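Local coordinates for protein formiminoglutamase (Trypanosoma cruzi, PDB 4MYK) that hydrolyses N-formimino-L-glutamate as an arginase-like metalloenzyme with a binuclear manganese centre, at residues 99-102 and 103-107. The protein carries 1 engineered substitution. Sequence-based numbering, arbitrary orientation.
Sequences EKLE and SKVFT
Leu101 and Val105, one helical turn apart, run alongside each other in the same direction, with CD1 of Leu101 3.8 Å from CG2 of Val105. The valine rotamer places CG2 on the leucine's side: with CG1 anti to the backbone N (chi1 173°), CG2 is left beside that nitrogen and also comes within 3.4 Å of Leu101 O. The same carbonyl accepts the N-H of Val105 at 3.0 Å, one of four successive i to i+4 bonds that join 99-102 to 103-107. Together the pair illustrates how an amphipathic helix seats itself on a parallel sheet in the arginase/deacetylase α/β fold: helix 94-110 leads into strand 114-119, and the two apolar side chains pack on Val117 of that strand and on Asn128 of helix 125-135. The remaining side chains leave from other sides of the helix. A straight chain takes Glu102 to Arg130, with which OE1 forms a salt bridge, while the ring of Phe106 makes a cation-pi contact with Arg134. Lys104 NZ pairs with Glu27 in a further salt bridge and, one turn earlier, Lys100 NZ is hydrogen-bonded to Thr90 O.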
loop_
_atom_site.group_PDB
_atom_site.type_symbol
_atom_site.label_atom_id
_atom_site.label_comp_id
_atom_site.label_asym_id
_atom_site.label_seq_id
_atom_site.Cartn_x
_atom_site.Cartn_y
_atom_site.Cartn_z
ATOM N N GLU A 99 18.807 21.712 24.430
ATOM C CA GLU A 99 20.104 22.366 24.473
ATOM C C GLU A 99 21.216 21.367 24.247
ATOM O O GLU A 99 22.138 21.625 23.486
ATOM C CB GLU A 99 20.304 23.051 25.816
ATOM C CG GLU A 99 19.314 24.163 26.103
ATOM C CD GLU A 99 19.654 24.871 27.387
ATOM O OE1 GLU A 99 20.856 25.111 27.615
ATOM O OE2 GLU A 99 18.731 25.172 28.175
ATOM N N LYS A 100 21.127 20.222 24.911
ATOM C CA LYS A 100 22.158 19.200 24.789
ATOM C C LYS A 100 22.166 18.568 23.400
ATOM O O LYS A 100 23.218 18.154 22.907
ATOM C CB LYS A 100 21.958 18.112 25.835
ATOM C CG LYS A 100 21.885 18.610 27.248
ATOM C CD LYS A 100 21.780 17.426 28.165
ATOM C CE LYS A 100 22.776 16.364 27.737
ATOM N NZ LYS A 100 23.069 15.391 28.831
ATOM N N LEU A 101 20.985 18.478 22.791
ATOM C CA LEU A 101 20.854 18.008 21.412
ATOM C C LEU A 101 21.557 18.959 20.438
ATOM O O LEU A 101 22.434 18.549 19.696
ATOM C CB LEU A 101 19.375 17.832 21.023
ATOM C CG LEU A 101 19.114 17.555 19.534
ATOM C CD1 LEU A 101 19.909 16.339 19.069
ATOM C CD2 LEU A 101 17.635 17.382 19.230
ATOM N N GLU A 102 21.181 20.231 20.450
ATOM C CA GLU A 102 21.851 21.214 19.599
ATOM C C GLU A 102 23.375 21.221 19.808
ATOM O O GLU A 102 24.157 21.235 18.857
ATOM C CB GLU A 102 21.288 22.614 19.850
ATOM C CG GLU A 102 21.943 23.714 19.022
ATOM C CD GLU A 102 21.519 25.118 19.455
ATOM O OE1 GLU A 102 20.408 25.265 20.015
ATOM O OE2 GLU A 102 22.303 26.074 19.235
ATOM N N SER A 103 23.795 21.218 21.062
ATOM C CA SER A 103 25.200 21.350 21.372
ATOM C C SER A 103 25.972 20.173 20.792
ATOM O O SER A 103 27.089 20.323 20.297
ATOM C CB SER A 103 25.380 21.440 22.884
ATOM O OG SER A 103 26.727 21.707 23.222
ATOM N N LYS A 104 25.354 19.001 20.851
ATOM C CA LYS A 104 25.961 17.758 20.382
ATOM C C LYS A 104 26.071 17.694 18.867
ATOM O O LYS A 104 27.104 17.342 18.336
ATOM C CB LYS A 104 25.151 16.559 20.883
ATOM C CG LYS A 104 25.668 15.213 20.392
ATOM C CD LYS A 104 27.109 15.022 20.769
ATOM C CE LYS A 104 27.505 13.573 20.641
ATOM N NZ LYS A 104 28.780 13.306 21.360
ATOM N N VAL A 105 24.987 18.017 18.176
ATOM C CA VAL A 105 25.003 18.055 16.723
ATOM C C VAL A 105 26.056 19.046 16.228
ATOM O O VAL A 105 26.779 18.769 15.265
ATOM C CB VAL A 105 23.612 18.429 16.156
ATOM C CG1 VAL A 105 23.679 18.628 14.640
ATOM C CG2 VAL A 105 22.594 17.361 16.519
ATOM N N PHE A 106 26.148 20.196 16.894
ATOM C CA PHE A 106 27.124 21.213 16.512
ATOM C C PHE A 106 28.554 20.698 16.580
ATOM O O PHE A 106 29.330 20.877 15.642
ATOM C CB PHE A 106 27.019 22.461 17.375
ATOM C CG PHE A 106 28.122 23.448 17.111
ATOM C CD1 PHE A 106 28.088 24.262 15.987
ATOM C CD2 PHE A 106 29.215 23.535 17.961
ATOM C CE1 PHE A 106 29.107 25.155 15.725
ATOM C CE2 PHE A 106 30.235 24.436 17.703
ATOM C CZ PHE A 106 30.179 25.245 16.581
ATOM N N THR A 107 28.899 20.066 17.697
ATOM C CA THR A 107 30.234 19.503 17.867
ATOM C C THR A 107 30.588 18.536 16.731
ATOM O O THR A 107 31.656 18.647 16.137
ATOM C CB THR A 107 30.417 18.846 19.265
ATOM O OG1 THR A 107 29.601 17.674 19.372
ATOM C CG2 THR A 107 30.029 19.820 20.364
#